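Chitin deacetylase (PDB 5ZNT) hydrolyses the N-acetyl groups of N-acetyl-D-glucosamine residues in chitin, a zinc-dependent reaction that releases acetate and leaves chitosan. Local coordinates at residues 99-113 and 142-154. Sequence-based numbering, arbitrary orientation.
Sequences AVHSITHNDDERFWS and VVGVRAPYLRVGG. With ZN (zinc ion), chain C.
H101 ND1 donates to R146 O over 2.7 Å, the oxygen lying in the ring plane while the N-H comes in from above the R146 carbonyl plane. Histidine suits this place because NE2 is left for zinc, which H101, H105 and D46 bind together, the His-His-Asp site of the polysaccharide deacetylase (CE4) domain. With CG swung opposite the backbone N (chi1 -168°), the H101 ring reaches both carbonyl and metal. H105 ND1 makes a weak bond to Y149 OH at 3.2 Å.

Ring packing centres on P148, a compact, rigid wedge. Its CB sits over the centre of the H105 face, 3.9 Å from the ring centroid, and its CD covers one face of the W112 six-membered ring. H105 and Y149 form an offset edge-to-face pair, the edge of H105 toward the face of Y149, planes 72° apart.

Among polar groups, R151 grips S113 OG with NE and NH2, both 3.1 Å away, and NH2 also bonds N197 O. The chain, bent at chi2 and chi3, brings the guanidinium face under E109 OE1, a contact of charge alone. A leucine in place of R151 would probably leave E109 without this counter-charge and S113 OG without these two donors.

Backbone bonds V100 N to G144 O and R146 N to V100 O bridge V100 with V145, a single beta bridge linking strand 97-100, which pairs with 75-78, to strand 144-145, beside helices 117-134 and 154-163.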
# COMPACT_ATOMS: atom_id res chain seq x y z
N ALA A 99 -7.00 1.15 0.66
CA ALA A 99 -6.39 2.47 0.69
C ALA A 99 -6.72 3.17 -0.62
O ALA A 99 -7.29 2.56 -1.53
CB ALA A 99 -4.86 2.38 0.89
N VAL A 100 -6.38 4.47 -0.75
CA VAL A 100 -6.81 5.23 -1.93
C VAL A 100 -5.65 5.46 -2.87
O VAL A 100 -4.50 5.66 -2.46
CB VAL A 100 -7.49 6.56 -1.57
CG1 VAL A 100 -8.67 6.34 -0.60
CG2 VAL A 100 -6.51 7.59 -1.03
N HIS A 101 -5.97 5.46 -4.17
CA HIS A 101 -5.05 5.62 -5.27
C HIS A 101 -5.62 6.63 -6.28
O HIS A 101 -5.35 6.54 -7.48
CB HIS A 101 -4.78 4.26 -5.92
CG HIS A 101 -3.63 4.22 -6.88
ND1 HIS A 101 -2.41 4.80 -6.63
CD2 HIS A 101 -3.51 3.61 -8.09
CE1 HIS A 101 -1.59 4.57 -7.64
NE2 HIS A 101 -2.23 3.85 -8.54
N SER A 102 -6.46 7.55 -5.79
CA SER A 102 -7.07 8.69 -6.49
C SER A 102 -8.35 8.34 -7.26
O SER A 102 -8.64 7.17 -7.54
CB SER A 102 -6.09 9.39 -7.44
OG SER A 102 -6.10 8.78 -8.71
N ILE A 103 -9.12 9.37 -7.60
CA ILE A 103 -10.32 9.20 -8.43
C ILE A 103 -9.94 9.05 -9.90
O ILE A 103 -10.36 8.09 -10.57
CB ILE A 103 -11.27 10.40 -8.23
CG1 ILE A 103 -11.89 10.35 -6.83
CG2 ILE A 103 -12.34 10.43 -9.38
CD1 ILE A 103 -12.79 11.57 -6.50
N THR A 104 -9.14 9.96 -10.42
CA THR A 104 -8.92 10.01 -11.87
C THR A 104 -7.74 9.18 -12.35
O THR A 104 -7.71 8.81 -13.53
CB THR A 104 -8.67 11.45 -12.35
OG1 THR A 104 -7.38 11.89 -11.92
CG2 THR A 104 -9.74 12.42 -11.82
N HIS A 105 -6.75 8.89 -11.49
CA HIS A 105 -5.49 8.28 -11.94
C HIS A 105 -4.93 9.04 -13.15
O HIS A 105 -4.42 8.45 -14.11
CB HIS A 105 -5.68 6.79 -12.27
CG HIS A 105 -4.44 5.97 -12.08
ND1 HIS A 105 -3.41 5.93 -13.01
CD2 HIS A 105 -4.06 5.16 -11.07
CE1 HIS A 105 -2.47 5.11 -12.58
NE2 HIS A 105 -2.83 4.64 -11.39
N ASN A 106 -5.09 10.36 -13.12
CA ASN A 106 -4.58 11.29 -14.14
C ASN A 106 -3.18 10.90 -14.59
O ASN A 106 -2.26 10.84 -13.77
CB ASN A 106 -4.58 12.70 -13.55
CG ASN A 106 -4.34 13.79 -14.60
OD1 ASN A 106 -3.70 13.56 -15.61
ND2 ASN A 106 -4.86 14.98 -14.34
N ASP A 107 -3.01 10.62 -15.88
CA ASP A 107 -1.72 10.12 -16.37
C ASP A 107 -0.75 11.23 -16.72
O ASP A 107 0.35 10.94 -17.20
CB ASP A 107 -1.91 9.18 -17.56
CG ASP A 107 -2.51 9.87 -18.78
OD1 ASP A 107 -2.85 11.08 -18.73
OD2 ASP A 107 -2.67 9.18 -19.80
N ASP A 108 -1.12 12.48 -16.47
CA ASP A 108 -0.23 13.63 -16.63
C ASP A 108 0.61 13.76 -15.36
O ASP A 108 0.15 14.29 -14.35
CB ASP A 108 -1.04 14.89 -16.90
CG ASP A 108 -0.17 16.07 -17.28
OD1 ASP A 108 1.07 15.93 -17.23
OD2 ASP A 108 -0.74 17.12 -17.62
N GLU A 109 1.86 13.27 -15.42
CA GLU A 109 2.69 13.23 -14.21
C GLU A 109 3.00 14.61 -13.67
O GLU A 109 3.31 14.74 -12.48
CB GLU A 109 4.00 12.49 -14.49
CG GLU A 109 3.86 11.01 -14.56
CD GLU A 109 5.21 10.33 -14.60
OE1 GLU A 109 6.22 11.00 -14.27
OE2 GLU A 109 5.27 9.15 -14.97
N ARG A 110 2.94 15.64 -14.51
CA ARG A 110 3.21 16.98 -14.02
C ARG A 110 2.02 17.54 -13.25
O ARG A 110 2.20 18.40 -12.38
CB ARG A 110 3.60 17.89 -15.18
CG ARG A 110 4.46 17.18 -16.23
CD ARG A 110 4.32 17.78 -17.63
NE ARG A 110 2.93 17.96 -18.03
CZ ARG A 110 2.52 18.76 -19.01
NH1 ARG A 110 3.40 19.47 -19.70
NH2 ARG A 110 1.23 18.85 -19.30
N PHE A 111 0.81 17.05 -13.53
CA PHE A 111 -0.33 17.44 -12.70
C PHE A 111 -0.07 17.10 -11.24
O PHE A 111 -0.22 17.95 -10.36
CB PHE A 111 -1.62 16.78 -13.18
CG PHE A 111 -2.69 16.72 -12.12
CD1 PHE A 111 -3.48 17.84 -11.86
CD2 PHE A 111 -2.89 15.57 -11.35
CE1 PHE A 111 -4.44 17.82 -10.86
CE2 PHE A 111 -3.85 15.54 -10.36
CZ PHE A 111 -4.64 16.65 -10.11
N TRP A 112 0.34 15.85 -10.97
CA TRP A 112 0.55 15.42 -9.59
C TRP A 112 1.69 16.20 -8.92
O TRP A 112 1.57 16.63 -7.77
CB TRP A 112 0.83 13.92 -9.55
CG TRP A 112 -0.35 13.12 -10.04
CD1 TRP A 112 -0.48 12.50 -11.24
CD2 TRP A 112 -1.57 12.89 -9.33
NE1 TRP A 112 -1.70 11.89 -11.34
CE2 TRP A 112 -2.40 12.11 -10.17
CE3 TRP A 112 -2.04 13.27 -8.07
CZ2 TRP A 112 -3.68 11.70 -9.79
CZ3 TRP A 112 -3.32 12.84 -7.68
CH2 TRP A 112 -4.12 12.08 -8.54
N SER A 113 2.81 16.35 -9.62
CA SER A 113 3.97 16.95 -8.98
C SER A 113 3.78 18.43 -8.70
O SER A 113 4.51 18.99 -7.87
CB SER A 113 5.22 16.70 -9.83
OG SER A 113 5.57 15.31 -9.85
N VAL A 142 -10.10 3.30 6.02
CA VAL A 142 -9.48 3.72 4.76
C VAL A 142 -8.57 4.92 5.09
O VAL A 142 -9.04 6.04 5.24
CB VAL A 142 -10.54 4.07 3.72
CG1 VAL A 142 -9.89 4.54 2.41
CG2 VAL A 142 -11.49 2.86 3.48
N VAL A 143 -7.27 4.68 5.25
CA VAL A 143 -6.41 5.68 5.89
C VAL A 143 -5.11 5.91 5.14
O VAL A 143 -4.33 6.81 5.49
CB VAL A 143 -6.11 5.30 7.36
CG1 VAL A 143 -7.40 5.07 8.14
CG2 VAL A 143 -5.20 4.07 7.43
N GLY A 144 -4.83 5.10 4.12
CA GLY A 144 -3.59 5.22 3.37
C GLY A 144 -3.75 5.82 1.99
O GLY A 144 -4.84 5.79 1.40
N VAL A 145 -2.66 6.39 1.46
CA VAL A 145 -2.64 7.05 0.17
C VAL A 145 -1.43 6.54 -0.60
O VAL A 145 -0.33 6.45 -0.04
CB VAL A 145 -2.55 8.58 0.31
CG1 VAL A 145 -2.30 9.23 -1.06
CG2 VAL A 145 -3.83 9.15 0.93
N ARG A 146 -1.62 6.28 -1.90
CA ARG A 146 -0.50 6.13 -2.83
C ARG A 146 -0.84 6.89 -4.10
O ARG A 146 -1.90 6.65 -4.70
CB ARG A 146 -0.22 4.66 -3.15
CG ARG A 146 0.88 4.46 -4.22
CD ARG A 146 1.28 2.97 -4.30
NE ARG A 146 2.08 2.52 -3.15
CZ ARG A 146 2.35 1.25 -2.87
NH1 ARG A 146 1.88 0.27 -3.65
NH2 ARG A 146 3.10 0.95 -1.81
N ALA A 147 0.05 7.78 -4.52
CA ALA A 147 -0.21 8.62 -5.70
C ALA A 147 0.03 7.85 -6.99
O ALA A 147 0.95 7.03 -7.07
CB ALA A 147 0.68 9.87 -5.68
N PRO A 148 -0.82 8.08 -8.00
CA PRO A 148 -0.56 7.54 -9.34
C PRO A 148 0.85 7.86 -9.82
O PRO A 148 1.39 8.94 -9.56
CB PRO A 148 -1.62 8.23 -10.21
CG PRO A 148 -2.77 8.43 -9.26
CD PRO A 148 -2.10 8.81 -7.93
N TYR A 149 1.44 6.88 -10.50
CA TYR A 149 2.80 6.92 -11.05
C TYR A 149 3.85 7.27 -9.99
O TYR A 149 4.96 7.71 -10.33
CB TYR A 149 2.85 7.87 -12.28
CG TYR A 149 1.67 7.57 -13.20
CD1 TYR A 149 1.70 6.49 -14.09
CD2 TYR A 149 0.48 8.29 -13.10
CE1 TYR A 149 0.59 6.19 -14.90
CE2 TYR A 149 -0.64 7.98 -13.88
CZ TYR A 149 -0.57 6.93 -14.77
OH TYR A 149 -1.66 6.63 -15.55
N LEU A 150 3.52 7.05 -8.71
CA LEU A 150 4.38 7.37 -7.57
C LEU A 150 4.90 8.81 -7.64
O LEU A 150 6.05 9.09 -7.32
CB LEU A 150 5.54 6.37 -7.47
CG LEU A 150 5.14 4.88 -7.39
CD1 LEU A 150 6.37 3.98 -7.22
CD2 LEU A 150 4.21 4.66 -6.20
N ARG A 151 4.02 9.73 -8.05
CA ARG A 151 4.39 11.14 -8.11
C ARG A 151 4.12 11.78 -6.76
O ARG A 151 2.96 12.01 -6.39
CB ARG A 151 3.62 11.87 -9.22
CG ARG A 151 3.81 11.31 -10.62
CD ARG A 151 5.28 11.14 -10.98
NE ARG A 151 6.01 12.41 -10.96
CZ ARG A 151 7.32 12.50 -11.18
NH1 ARG A 151 8.03 11.40 -11.42
NH2 ARG A 151 7.93 13.69 -11.13
N VAL A 152 5.18 12.08 -6.02
CA VAL A 152 5.03 12.74 -4.73
C VAL A 152 4.61 14.19 -4.95
O VAL A 152 5.07 14.85 -5.90
CB VAL A 152 6.34 12.66 -3.94
CG1 VAL A 152 6.12 13.15 -2.52
CG2 VAL A 152 6.84 11.22 -3.97
N GLY A 153 3.74 14.70 -4.08
CA GLY A 153 3.22 16.06 -4.22
C GLY A 153 3.86 17.10 -3.32
O GLY A 153 3.16 17.96 -2.77
N GLY A 154 5.18 17.04 -3.17
CA GLY A 154 5.88 17.98 -2.30
C GLY A 154 5.20 18.13 -0.97
O GLY A 154 4.68 17.17 -0.40
ZN ZN C . -1.73 3.12 -10.46
O HOH W 1 6.96 14.51 -7.50
O HOH W 2 0.24 4.30 -10.44
O HOH W 3 0.10 2.08 -9.55
O HOH W 4 -1.08 2.22 -12.31